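Local coordinates for protein putative polyphosphate kinase 2 (Pseudomonas aeruginosa PAO1, PDB 3CZP) that transfers phosphate from inorganic polyphosphate to AMP to make ADP, works less efficiently on GMP, and uses magnesium as cofactor, at residues A[274-279]-A[477-482]; A[284-289]-A[489-494]; A[366-371]-A[465-470]; A[415-420]-A[471-476]. One frame throughout, in Å; residues are numbered along the deposited sequence.

Contact 1: A[274-279]-A[477-482]; sequences DAYKEQ and FARVKV
Y276 and V480, with R479 beside them, carry most of the contact between segments 274-279 and 477-482. The two helices run nearly the same way, their local axes 10.1 Å apart and 24° from parallel. Because CG of Y276 stands opposite the backbone N (chi1 168°), the ring leans across the gap toward the second helix. V480 meets it with a single methyl: CG2 lies 3.8 Å from Y276 CD1 and approaches the ring obliquely. The other methyl of V480, CG1, is turned to Q279, whose OE1 comes within 3.6 Å; the amide chain and the valine cross at about a right angle. That same OE1 accepts a hydrogen bond from R484, one helical turn on from V480.

Further out, R479 extends its chain beside the tyrosine. Its CD lies 4.0 Å from Y276 CE1, and its NH1 donates to Y276 OH over 3.0 Å with an N-H...O angle of 148°. The hydroxyl lies at the edge of the guanidinium group, tilted out of its plane, and the two planes are turned well apart. Y276 also packs on R319 of helix 313-321, whose guanidinium lies close to the like-charged one of R479. That helix follows strand 300-307 and its P-loop-like turn.

In the P-loop NTPase-type fold of the second PPK2 domain, the helix entering the first strand lies next to the helix leaving the last. An apolar methyl-ring contact joins them, with the arginine-tyrosine bond on one side and the Q279 amide, held by R484, on the other, and the phenol oxygen accepts from a charged donor.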
loop_
_atom_site.group_PDB
_atom_site.type_symbol
_atom_site.label_atom_id
_atom_site.label_comp_id
_atom_site.label_asym_id
_atom_site.label_seq_id
_atom_site.Cartn_x
_atom_site.Cartn_y
_atom_site.Cartn_z
ATOM N N ASP A 274 29.701 -18.925 29.369
ATOM C CA ASP A 274 30.899 -18.431 28.685
ATOM C C ASP A 274 30.950 -18.819 27.168
ATOM O O ASP A 274 31.284 -17.962 26.251
ATOM C CB ASP A 274 32.142 -18.849 29.444
ATOM C CG ASP A 274 32.302 -18.040 30.750
ATOM O OD1 ASP A 274 32.872 -16.898 30.715
ATOM O OD2 ASP A 274 31.856 -18.543 31.817
ATOM N N ALA A 275 30.592 -20.081 26.871
ATOM C CA ALA A 275 30.559 -20.546 25.492
ATOM C C ALA A 275 29.510 -19.723 24.706
ATOM O O ALA A 275 29.742 -19.377 23.580
ATOM C CB ALA A 275 30.249 -22.039 25.412
ATOM N N TYR A 276 28.397 -19.377 25.350
ATOM C CA TYR A 276 27.371 -18.538 24.752
ATOM C C TYR A 276 27.881 -17.157 24.427
ATOM O O TYR A 276 27.651 -16.680 23.355
ATOM C CB TYR A 276 26.160 -18.437 25.682
ATOM C CG TYR A 276 25.145 -17.379 25.303
ATOM C CD1 TYR A 276 24.286 -17.543 24.199
ATOM C CD2 TYR A 276 25.020 -16.227 26.055
ATOM C CE1 TYR A 276 23.345 -16.564 23.871
ATOM C CE2 TYR A 276 24.106 -15.261 25.725
ATOM C CZ TYR A 276 23.274 -15.432 24.629
ATOM O OH TYR A 276 22.358 -14.457 24.362
ATOM N N LYS A 277 28.596 -16.501 25.329
ATOM C CA LYS A 277 28.883 -15.085 25.080
ATOM C C LYS A 277 29.896 -14.916 23.952
ATOM O O LYS A 277 29.788 -13.972 23.173
ATOM C CB LYS A 277 29.274 -14.360 26.369
ATOM C CG LYS A 277 28.236 -14.605 27.462
ATOM C CD LYS A 277 27.985 -13.436 28.408
ATOM C CE LYS A 277 27.206 -13.924 29.687
ATOM N NZ LYS A 277 25.983 -14.781 29.341
ATOM N N GLU A 278 30.842 -15.854 23.855
ATOM C CA GLU A 278 31.871 -15.850 22.819
ATOM C C GLU A 278 31.235 -16.162 21.477
ATOM O O GLU A 278 31.424 -15.434 20.506
ATOM C CB GLU A 278 32.974 -16.888 23.118
ATOM C CG GLU A 278 33.772 -16.633 24.424
ATOM C CD GLU A 278 35.019 -17.540 24.592
ATOM O OE1 GLU A 278 35.588 -17.959 23.556
ATOM O OE2 GLU A 278 35.448 -17.810 25.747
ATOM N N GLN A 279 30.463 -17.249 21.454
ATOM C CA GLN A 279 29.801 -17.714 20.240
ATOM C C GLN A 279 28.775 -16.697 19.778
ATOM O O GLN A 279 28.736 -16.386 18.599
ATOM C CB GLN A 279 29.140 -19.084 20.451
ATOM C CG GLN A 279 30.114 -20.260 20.545
ATOM C CD GLN A 279 29.401 -21.592 20.726
ATOM O OE1 GLN A 279 28.345 -21.843 20.141
ATOM N NE2 GLN A 279 29.974 -22.449 21.555
ATOM N N PHE A 477 21.513 -21.744 23.553
ATOM C CA PHE A 477 21.781 -22.675 22.436
ATOM C C PHE A 477 20.937 -22.243 21.243
ATOM O O PHE A 477 21.449 -22.047 20.126
ATOM C CB PHE A 477 21.449 -24.125 22.887
ATOM C CG PHE A 477 21.563 -25.160 21.793
ATOM C CD1 PHE A 477 22.748 -25.870 21.614
ATOM C CD2 PHE A 477 20.497 -25.421 20.941
ATOM C CE1 PHE A 477 22.873 -26.823 20.624
ATOM C CE2 PHE A 477 20.616 -26.377 19.912
ATOM C CZ PHE A 477 21.817 -27.074 19.756
ATOM N N ALA A 478 19.643 -22.050 21.507
ATOM C CA ALA A 478 18.675 -21.573 20.506
ATOM C C ALA A 478 19.142 -20.287 19.798
ATOM O O ALA A 478 19.166 -20.208 18.550
ATOM C CB ALA A 478 17.287 -21.367 21.155
ATOM N N ARG A 479 19.530 -19.274 20.574
ATOM C CA ARG A 479 19.974 -18.016 19.965
ATOM C C ARG A 479 21.154 -18.157 18.999
ATOM O O ARG A 479 21.145 -17.591 17.891
ATOM C CB ARG A 479 20.281 -16.961 21.018
ATOM C CG ARG A 479 19.048 -16.430 21.775
ATOM C CD ARG A 479 19.502 -15.815 23.083
ATOM N NE ARG A 479 18.357 -15.387 23.889
ATOM C CZ ARG A 479 18.462 -14.933 25.144
ATOM N NH1 ARG A 479 19.654 -14.813 25.713
ATOM N NH2 ARG A 479 17.380 -14.570 25.828
ATOM N N VAL A 480 22.172 -18.892 19.419
ATOM C CA VAL A 480 23.382 -19.056 18.613
ATOM C C VAL A 480 23.083 -19.864 17.363
ATOM O O VAL A 480 23.537 -19.539 16.291
ATOM C CB VAL A 480 24.536 -19.694 19.460
ATOM C CG1 VAL A 480 25.733 -19.968 18.585
ATOM C CG2 VAL A 480 24.865 -18.750 20.655
ATOM N N LYS A 481 22.283 -20.907 17.496
ATOM C CA LYS A 481 21.868 -21.715 16.350
ATOM C C LYS A 481 21.101 -20.888 15.274
ATOM O O LYS A 481 21.351 -21.017 14.071
ATOM C CB LYS A 481 21.044 -22.903 16.845
ATOM C CG LYS A 481 20.504 -23.769 15.760
ATOM C CD LYS A 481 19.982 -25.082 16.270
ATOM C CE LYS A 481 19.677 -26.063 15.101
ATOM N NZ LYS A 481 19.630 -27.488 15.542
ATOM N N VAL A 482 20.237 -19.984 15.722
ATOM C CA VAL A 482 19.487 -19.109 14.816
ATOM C C VAL A 482 20.461 -18.237 14.030
ATOM O O VAL A 482 20.416 -18.175 12.791
ATOM C CB VAL A 482 18.442 -18.222 15.608
ATOM C CG1 VAL A 482 17.994 -17.060 14.767
ATOM C CG2 VAL A 482 17.212 -19.066 16.063
#

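Contact 2: A[284-289]-A[489-494]; sequences QARLAG and AIEAAY
R286 reaches E491 through its NE, which donates to OE2 over 2.8 Å with an N-H...O angle of 159°, a hydrogen bond that is also a salt bridge. The chain of R286 has CG opposite the backbone N (chi1 -172°) and runs extended to NE, so a side chain that does not start out facing helix 475-496 ends against it. The acceptor lies in the guanidinium plane, at its edge. The carboxylate, by contrast, is met from above its plane, and the two flat groups are turned 64° from each other.

The terminal nitrogens of the guanidinium have carboxylates of their own: NH2 pairs with D488, on helix 475-496, and NH1 with E283, one residue ahead of segment 284-289. Three acidic residues thus share one arginine, which would favour its charged form. Both helices belong to the second PPK2 domain, where helix 273-292 precedes the first strand of the parallel sheet and helix 475-496 is the last element; the latter lays A489, I490 and A493 on I405 of strand 404-412.

On the sheet side of the salt bridge the chemistry turns apolar. L287 and I490 cross at about a right angle and meet methyl to methyl, CD1 of each 3.7 Å from the other. I490 also packs on L290 and I291, beyond the segment. Nearby, the hydroxyl of Y494 hydrogen-bonds the backbone O of L290.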
loop_
_atom_site.group_PDB
_atom_site.type_symbol
_atom_site.label_atom_id
_atom_site.label_comp_id
_atom_site.label_asym_id
_atom_site.label_seq_id
_atom_site.Cartn_x
_atom_site.Cartn_y
_atom_site.Cartn_z
ATOM N N GLN A 284 27.218 -12.779 15.706
ATOM C CA GLN A 284 26.752 -11.418 15.462
ATOM C C GLN A 284 27.730 -10.637 14.547
ATOM O O GLN A 284 27.282 -10.007 13.568
ATOM C CB GLN A 284 26.500 -10.708 16.783
ATOM C CG GLN A 284 25.283 -11.272 17.537
ATOM C CD GLN A 284 25.088 -10.634 18.891
ATOM O OE1 GLN A 284 26.059 -10.250 19.551
ATOM N NE2 GLN A 284 23.818 -10.498 19.314
ATOM N N ALA A 285 29.037 -10.728 14.812
ATOM C CA ALA A 285 30.078 -10.118 13.939
ATOM C C ALA A 285 30.065 -10.701 12.524
ATOM O O ALA A 285 30.275 -9.979 11.515
ATOM C CB ALA A 285 31.480 -10.294 14.581
ATOM N N ARG A 286 29.836 -12.016 12.447
ATOM C CA ARG A 286 29.839 -12.736 11.168
ATOM C C ARG A 286 28.642 -12.253 10.366
ATOM O O ARG A 286 28.782 -11.920 9.199
ATOM C CB ARG A 286 29.756 -14.249 11.412
ATOM C CG ARG A 286 29.933 -15.115 10.180
ATOM C CD ARG A 286 29.875 -16.556 10.578
ATOM N NE ARG A 286 29.593 -17.455 9.461
ATOM C CZ ARG A 286 29.010 -18.643 9.598
ATOM N NH1 ARG A 286 28.600 -19.070 10.789
ATOM N NH2 ARG A 286 28.795 -19.403 8.541
ATOM N N LEU A 287 27.481 -12.159 11.013
ATOM C CA LEU A 287 26.273 -11.638 10.339
ATOM C C LEU A 287 26.477 -10.202 9.881
ATOM O O LEU A 287 26.168 -9.899 8.752
ATOM C CB LEU A 287 25.011 -11.715 11.211
ATOM C CG LEU A 287 23.734 -11.098 10.564
ATOM C CD1 LEU A 287 23.365 -11.857 9.303
ATOM C CD2 LEU A 287 22.582 -11.091 11.503
ATOM N N ALA A 288 27.005 -9.329 10.734
ATOM C CA ALA A 288 27.213 -7.945 10.345
ATOM C C ALA A 288 28.107 -7.886 9.092
ATOM O O ALA A 288 27.889 -7.086 8.172
ATOM C CB ALA A 288 27.847 -7.191 11.482
ATOM N N GLY A 289 29.119 -8.743 9.044
ATOM C CA GLY A 289 30.076 -8.673 7.943
ATOM C C GLY A 289 29.480 -9.203 6.664
ATOM O O GLY A 289 29.751 -8.689 5.585
ATOM N N ALA A 489 23.464 -19.780 5.712
ATOM C CA ALA A 489 22.610 -19.592 4.524
ATOM C C ALA A 489 23.102 -18.469 3.582
ATOM O O ALA A 489 23.105 -18.627 2.369
ATOM C CB ALA A 489 21.123 -19.389 4.915
ATOM N N ILE A 490 23.521 -17.341 4.137
ATOM C CA ILE A 490 24.123 -16.241 3.337
ATOM C C ILE A 490 25.449 -16.681 2.696
ATOM O O ILE A 490 25.652 -16.493 1.508
ATOM C CB ILE A 490 24.374 -14.969 4.178
ATOM C CG1 ILE A 490 23.065 -14.408 4.771
ATOM C CG2 ILE A 490 25.047 -13.899 3.334
ATOM C CD1 ILE A 490 23.266 -13.301 5.864
ATOM N N GLU A 491 26.367 -17.269 3.464
ATOM C CA GLU A 491 27.598 -17.774 2.860
ATOM C C GLU A 491 27.332 -18.752 1.700
ATOM O O GLU A 491 28.008 -18.699 0.672
ATOM C CB GLU A 491 28.484 -18.422 3.931
ATOM C CG GLU A 491 29.003 -17.399 4.980
ATOM C CD GLU A 491 30.035 -17.996 5.932
ATOM O OE1 GLU A 491 30.399 -19.188 5.735
ATOM O OE2 GLU A 491 30.474 -17.267 6.862
ATOM N N ALA A 492 26.354 -19.646 1.892
ATOM C CA ALA A 492 25.998 -20.628 0.898
ATOM C C ALA A 492 25.565 -20.004 -0.417
ATOM O O ALA A 492 25.988 -20.465 -1.508
ATOM C CB ALA A 492 24.895 -21.541 1.415
ATOM N N ALA A 493 24.672 -19.018 -0.299
ATOM C CA ALA A 493 24.217 -18.185 -1.385
ATOM C C ALA A 493 25.389 -17.562 -2.138
ATOM O O ALA A 493 25.435 -17.609 -3.366
ATOM C CB ALA A 493 23.324 -17.082 -0.848
ATOM N N TYR A 494 26.341 -16.971 -1.418
ATOM C CA TYR A 494 27.510 -16.384 -2.107
ATOM C C TYR A 494 28.333 -17.418 -2.889
ATOM O O TYR A 494 28.918 -17.117 -3.938
ATOM C CB TYR A 494 28.433 -15.674 -1.117
ATOM C CG TYR A 494 27.836 -14.485 -0.430
ATOM C CD1 TYR A 494 26.640 -13.895 -0.883
ATOM C CD2 TYR A 494 28.463 -13.925 0.669
ATOM C CE1 TYR A 494 26.102 -12.807 -0.244
ATOM C CE2 TYR A 494 27.925 -12.838 1.309
ATOM C CZ TYR A 494 26.730 -12.282 0.862
ATOM O OH TYR A 494 26.176 -11.192 1.528
#

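Contact 3: A[366-371]-A[465-470]; sequences SWYGRV and APWTLV
W467 drives the benzo edge of its indole into the face of Y368, a T-shaped pair with ring centroids 4.7 Å apart and planes at 71°. With CG of Y368 opposite its carbonyl carbon (chi1 -70°), the ring is swung toward W467. CZ2 of W467 sits 3.3 Å above the tyrosine ring and over its centre, 3.5 Å from CE2 and CZ and little farther from the other four carbons. The two side chains slide past each other in opposite directions, which brings the indole nitrogen NE1 to 3.9 Å from Y368 OH without a bond between them.

Each ring is tethered at its polar end elsewhere. NE1 of W467 hydrogen-bonds OG1 of T460, at the end of helix 446-460, and M456 on the same helix touches both rings. The hydroxyl of Y368 hydrogen-bonds E396 of helix 382-402 and K408 of strand 404-412; E396 also bonds NE1 of W367.

At the edge of the Y368 ring, in its plane, lies OG of S366. This OG accepts from Y368 N at 3.1 Å and 164°, forming an ST turn, which probably steadies the backbone from which the tyrosine ring projects; it also hydrogen-bonds E306 on strand 300-307. The turn follows strand 360-364 of the P-loop NTPase-type sheet in the second PPK2 domain, and segment 465-470 leads along the outermost strand, which pairs with strand 404-412.

The indole C-H edge, probably slightly positive, is turned to the tyrosine pi face, consistent with a favourable interaction, while hydroxyl and indole N-H bond other elements in a buried setting.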
loop_
_atom_site.group_PDB
_atom_site.type_symbol
_atom_site.label_atom_id
_atom_site.label_comp_id
_atom_site.label_asym_id
_atom_site.label_seq_id
_atom_site.Cartn_x
_atom_site.Cartn_y
_atom_site.Cartn_z
ATOM N N SER A 366 4.119 -16.100 10.314
ATOM C CA SER A 366 4.320 -15.997 8.890
ATOM C C SER A 366 3.156 -16.606 8.173
ATOM O O SER A 366 2.127 -16.873 8.775
ATOM C CB SER A 366 5.634 -16.740 8.501
ATOM O OG SER A 366 5.384 -18.156 8.469
ATOM N N TRP A 367 3.354 -16.879 6.877
ATOM C CA TRP A 367 2.353 -17.564 6.059
ATOM C C TRP A 367 2.079 -19.004 6.455
ATOM O O TRP A 367 1.126 -19.587 5.994
ATOM C CB TRP A 367 2.776 -17.547 4.590
ATOM C CG TRP A 367 4.230 -17.833 4.324
ATOM C CD1 TRP A 367 4.793 -19.051 4.003
ATOM C CD2 TRP A 367 5.313 -16.877 4.306
ATOM N NE1 TRP A 367 6.148 -18.908 3.808
ATOM C CE2 TRP A 367 6.499 -17.597 3.995
ATOM C CE3 TRP A 367 5.402 -15.510 4.592
ATOM C CZ2 TRP A 367 7.720 -17.008 3.915
ATOM C CZ3 TRP A 367 6.640 -14.895 4.500
ATOM C CH2 TRP A 367 7.795 -15.641 4.159
ATOM N N TYR A 368 2.953 -19.582 7.262
ATOM C CA TYR A 368 2.741 -20.902 7.863
ATOM C C TYR A 368 1.573 -20.998 8.839
ATOM O O TYR A 368 1.099 -22.118 9.145
ATOM C CB TYR A 368 4.051 -21.447 8.444
ATOM C CG TYR A 368 5.007 -21.821 7.340
ATOM C CD1 TYR A 368 4.847 -23.001 6.648
ATOM C CD2 TYR A 368 6.026 -20.951 6.928
ATOM C CE1 TYR A 368 5.699 -23.359 5.599
ATOM C CE2 TYR A 368 6.891 -21.311 5.868
ATOM C CZ TYR A 368 6.718 -22.530 5.218
ATOM O OH TYR A 368 7.524 -22.925 4.167
ATOM N N GLY A 369 1.074 -19.847 9.279
ATOM C CA GLY A 369 -0.119 -19.796 10.126
ATOM C C GLY A 369 -1.285 -20.601 9.570
ATOM O O GLY A 369 -1.990 -21.254 10.314
ATOM N N ARG A 370 -1.469 -20.554 8.250
ATOM C CA ARG A 370 -2.521 -21.301 7.575
ATOM C C ARG A 370 -2.493 -22.804 7.882
ATOM O O ARG A 370 -3.566 -23.423 8.116
ATOM C CB ARG A 370 -2.516 -21.080 6.048
ATOM C CG ARG A 370 -3.582 -21.938 5.380
ATOM C CD ARG A 370 -4.208 -21.325 4.170
ATOM N NE ARG A 370 -5.161 -20.272 4.543
ATOM C CZ ARG A 370 -5.878 -19.610 3.647
ATOM N NH1 ARG A 370 -5.747 -19.875 2.343
ATOM N NH2 ARG A 370 -6.689 -18.656 4.052
ATOM N N VAL A 371 -1.282 -23.387 7.901
ATOM C CA VAL A 371 -1.113 -24.832 8.157
ATOM C C VAL A 371 -0.759 -25.150 9.616
ATOM O O VAL A 371 -0.515 -26.298 9.968
ATOM C CB VAL A 371 -0.061 -25.452 7.232
ATOM C CG1 VAL A 371 -0.466 -25.192 5.773
ATOM C CG2 VAL A 371 1.344 -24.923 7.597
ATOM N N ALA A 465 14.253 -24.141 0.249
ATOM C CA ALA A 465 14.001 -23.559 1.570
ATOM C C ALA A 465 13.810 -24.618 2.633
ATOM O O ALA A 465 12.671 -24.962 2.950
ATOM C CB ALA A 465 12.749 -22.646 1.525
ATOM N N PRO A 466 14.916 -25.131 3.224
ATOM C CA PRO A 466 14.755 -26.091 4.314
ATOM C C PRO A 466 14.230 -25.488 5.617
ATOM O O PRO A 466 14.504 -24.335 5.954
ATOM C CB PRO A 466 16.162 -26.678 4.503
ATOM C CG PRO A 466 17.102 -25.769 3.797
ATOM C CD PRO A 466 16.330 -24.863 2.894
ATOM N N TRP A 467 13.447 -26.276 6.348
ATOM C CA TRP A 467 13.135 -25.950 7.728
ATOM C C TRP A 467 14.293 -26.278 8.690
ATOM O O TRP A 467 14.865 -27.335 8.593
ATOM C CB TRP A 467 11.921 -26.734 8.170
ATOM C CG TRP A 467 10.676 -26.034 7.850
ATOM C CD1 TRP A 467 9.874 -26.283 6.814
ATOM C CD2 TRP A 467 10.088 -24.952 8.585
ATOM N NE1 TRP A 467 8.815 -25.452 6.831
ATOM C CE2 TRP A 467 8.912 -24.599 7.898
ATOM C CE3 TRP A 467 10.439 -24.255 9.758
ATOM C CZ2 TRP A 467 8.068 -23.566 8.319
ATOM C CZ3 TRP A 467 9.623 -23.216 10.180
ATOM C CH2 TRP A 467 8.425 -22.888 9.481
ATOM N N THR A 468 14.569 -25.376 9.641
ATOM C CA THR A 468 15.537 -25.607 10.715
ATOM C C THR A 468 14.782 -25.728 11.982
ATOM O O THR A 468 14.105 -24.805 12.372
ATOM C CB THR A 468 16.526 -24.425 10.880
ATOM O OG1 THR A 468 17.085 -24.125 9.607
ATOM C CG2 THR A 468 17.675 -24.739 11.936
ATOM N N LEU A 469 14.877 -26.901 12.593
ATOM C CA LEU A 469 14.278 -27.142 13.865
ATOM C C LEU A 469 15.289 -26.699 14.945
ATOM O O LEU A 469 16.402 -27.231 15.025
ATOM C CB LEU A 469 13.865 -28.639 13.998
ATOM C CG LEU A 469 13.035 -29.228 12.840
ATOM C CD1 LEU A 469 12.928 -30.751 12.911
ATOM C CD2 LEU A 469 11.632 -28.565 12.689
ATOM N N VAL A 470 14.895 -25.721 15.758
ATOM C CA VAL A 470 15.761 -25.199 16.804
ATOM C C VAL A 470 15.358 -25.816 18.149
ATOM O O VAL A 470 14.231 -25.702 18.567
ATOM C CB VAL A 470 15.713 -23.653 16.839
ATOM C CG1 VAL A 470 16.702 -23.107 17.889
ATOM C CG2 VAL A 470 15.999 -23.064 15.435
#

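Contact 4: A[415-420]-A[471-476]; sequences KQTQME and EANDKR
In T417 the hydroxyl OG1 lies opposite the carbonyl carbon (chi1 -69°), and in N473 CG does the same (chi1 -84°), so the threonine branch and the amide are brought together where helix 415-427 passes the loop that follows strand 467-471. The two side chains cross at a slant. OG1 of T417 comes to 3.4 Å from the amide carbon CG of N473 and lies about equally far from the amide's nitrogen and oxygen. Its angles to ND2 and OD1 are poor, and neither pair is a hydrogen bond. OD1 is also 3.5 Å from CB of T417 and 3.7 Å from its methyl CG2, so the amide oxygen rests against the carbon side of the threonine.

The polar bonds are made around the pair. ND2 of N473 hydrogen-bonds the carboxylate of D414, just before helix 415-427, and the other oxygen of D414 hydrogen-bonds the backbone N of T417. One aspartate therefore holds both partners. From the same helix, R421 hydrogen-bonds the carbonyl of A472 and, weakly, that of N473.

One residue on, D474 takes the N-cap position of helix 475-496, its OD2 accepting the backbone N of F477 and also that of L271. The loop thus carries the chain from the edge strand into the last helix of the second PPK2 domain, a beta-to-alpha connection near the surface.

Between threonine and asparagine themselves the contact is van der Waals only; the polar ties lie around it, in D414, bound by the T417 backbone and the N473 amide, and in R421 on the loop carbonyls.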
loop_
_atom_site.group_PDB
_atom_site.type_symbol
_atom_site.label_atom_id
_atom_site.label_comp_id
_atom_site.label_asym_id
_atom_site.label_seq_id
_atom_site.Cartn_x
_atom_site.Cartn_y
_atom_site.Cartn_z
ATOM N N LYS A 415 6.660 -29.585 26.865
ATOM C CA LYS A 415 5.471 -29.085 27.592
ATOM C C LYS A 415 5.864 -28.567 28.962
ATOM O O LYS A 415 5.293 -27.600 29.470
ATOM C CB LYS A 415 4.437 -30.212 27.813
ATOM C CG LYS A 415 3.878 -30.898 26.576
ATOM C CD LYS A 415 2.878 -32.000 26.990
ATOM C CE LYS A 415 2.702 -33.106 25.950
ATOM N NZ LYS A 415 1.825 -34.213 26.525
ATOM N N GLN A 416 6.833 -29.268 29.542
ATOM C CA GLN A 416 7.354 -29.021 30.870
ATOM C C GLN A 416 8.087 -27.684 30.911
ATOM O O GLN A 416 7.888 -26.902 31.830
ATOM C CB GLN A 416 8.300 -30.175 31.300
ATOM C CG GLN A 416 7.627 -31.592 31.613
ATOM C CD GLN A 416 7.398 -32.467 30.354
ATOM O OE1 GLN A 416 7.592 -32.021 29.226
ATOM N NE2 GLN A 416 6.998 -33.704 30.558
ATOM N N THR A 417 8.923 -27.429 29.910
ATOM C CA THR A 417 9.626 -26.126 29.759
ATOM C C THR A 417 8.671 -24.965 29.432
ATOM O O THR A 417 8.808 -23.849 29.956
ATOM C CB THR A 417 10.723 -26.219 28.679
ATOM O OG1 THR A 417 11.764 -27.071 29.164
ATOM C CG2 THR A 417 11.298 -24.850 28.322
ATOM N N GLN A 418 7.666 -25.235 28.616
ATOM C CA GLN A 418 6.657 -24.232 28.372
ATOM C C GLN A 418 6.083 -23.743 29.675
ATOM O O GLN A 418 6.025 -22.545 29.907
ATOM C CB GLN A 418 5.524 -24.789 27.529
ATOM C CG GLN A 418 4.746 -23.706 26.856
ATOM C CD GLN A 418 3.654 -24.252 26.031
ATOM O OE1 GLN A 418 2.812 -24.971 26.548
ATOM N NE2 GLN A 418 3.658 -23.959 24.716
HETATM N N MSE A 419 5.660 -24.669 30.531
HETATM C CA MSE A 419 5.009 -24.299 31.761
HETATM C C MSE A 419 5.881 -23.512 32.751
HETATM O O MSE A 419 5.359 -22.642 33.468
HETATM C CB MSE A 419 4.523 -25.547 32.459
HETATM C CG MSE A 419 3.854 -25.310 33.771
HETATM SE SE MSE A 419 3.897 -27.076 34.570
HETATM C CE MSE A 419 5.716 -27.723 34.019
ATOM N N GLU A 420 7.167 -23.869 32.825
ATOM C CA GLU A 420 8.179 -23.113 33.570
ATOM C C GLU A 420 8.202 -21.692 33.067
ATOM O O GLU A 420 8.289 -20.739 33.843
ATOM C CB GLU A 420 9.572 -23.689 33.330
ATOM C CG GLU A 420 9.886 -24.979 34.073
ATOM C CD GLU A 420 11.235 -25.581 33.621
ATOM O OE1 GLU A 420 11.777 -25.183 32.552
ATOM O OE2 GLU A 420 11.751 -26.435 34.325
ATOM N N GLU A 471 16.271 -26.529 18.773
ATOM C CA GLU A 471 16.065 -27.113 20.121
ATOM C C GLU A 471 16.134 -25.931 21.080
ATOM O O GLU A 471 17.204 -25.357 21.288
ATOM C CB GLU A 471 17.163 -28.125 20.455
ATOM C CG GLU A 471 17.245 -29.367 19.563
ATOM C CD GLU A 471 17.971 -29.133 18.230
ATOM O OE1 GLU A 471 18.321 -27.984 17.878
ATOM O OE2 GLU A 471 18.161 -30.127 17.528
ATOM N N ALA A 472 14.989 -25.520 21.611
ATOM C CA ALA A 472 14.859 -24.175 22.205
ATOM C C ALA A 472 14.645 -24.141 23.709
ATOM O O ALA A 472 14.532 -23.067 24.297
ATOM C CB ALA A 472 13.745 -23.403 21.471
ATOM N N ASN A 473 14.681 -25.302 24.366
ATOM C CA ASN A 473 14.581 -25.360 25.819
ATOM C C ASN A 473 15.636 -24.485 26.537
ATOM O O ASN A 473 15.375 -23.998 27.628
ATOM C CB ASN A 473 14.741 -26.805 26.341
ATOM C CG ASN A 473 13.453 -27.618 26.300
ATOM O OD1 ASN A 473 12.459 -27.177 25.759
ATOM N ND2 ASN A 473 13.490 -28.853 26.883
ATOM N N ASP A 474 16.834 -24.397 25.939
ATOM C CA ASP A 474 17.934 -23.557 26.401
ATOM C C ASP A 474 18.030 -22.388 25.455
ATOM O O ASP A 474 18.400 -22.547 24.284
ATOM C CB ASP A 474 19.283 -24.318 26.408
ATOM C CG ASP A 474 20.437 -23.451 26.916
ATOM O OD1 ASP A 474 20.338 -22.939 28.039
ATOM O OD2 ASP A 474 21.434 -23.241 26.196
ATOM N N LYS A 475 17.649 -21.217 25.942
ATOM C CA LYS A 475 17.681 -19.977 25.155
ATOM C C LYS A 475 19.032 -19.688 24.511
ATOM O O LYS A 475 19.099 -19.169 23.386
ATOM C CB LYS A 475 17.243 -18.770 26.010
ATOM C CG LYS A 475 15.714 -18.551 26.061
ATOM C CD LYS A 475 15.246 -18.022 27.476
ATOM C CE LYS A 475 13.758 -17.693 27.492
ATOM N NZ LYS A 475 13.398 -16.787 28.613
ATOM N N ARG A 476 20.110 -20.013 25.218
ATOM C CA ARG A 476 21.442 -19.660 24.770
ATOM C C ARG A 476 21.803 -20.443 23.514
ATOM O O ARG A 476 22.311 -19.879 22.531
ATOM C CB ARG A 476 22.442 -19.928 25.884
ATOM C CG ARG A 476 22.253 -19.071 27.109
ATOM C CD ARG A 476 23.345 -19.337 28.107
ATOM N NE ARG A 476 23.394 -18.279 29.102
ATOM C CZ ARG A 476 23.152 -18.421 30.397
ATOM N NH1 ARG A 476 22.878 -19.608 30.938
ATOM N NH2 ARG A 476 23.233 -17.358 31.186
#

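In the fold
Contact 3 is the buried member of the set, aromatic against aromatic, whereas contact 4 lies at the surface and contacts 1 and 2 are partly buried. Contacts 1 and 2 clasp the same two helices, 273-292 and 475-496, with centres 16 Å apart, yet differ in polar chemistry: an arginine-tyrosine hydrogen bond in one, a carboxylate salt bridge in the other. Contact 4, unlike both, brings two polar side chains together without a hydrogen bond between them. Contacts 3, 4, 1 and 2 follow the chain from the outermost strand through the loop into the last helix. K481 of contact 1 salt-bridges E471 of contact 4, with NZ and OE1 2.7 Å apart.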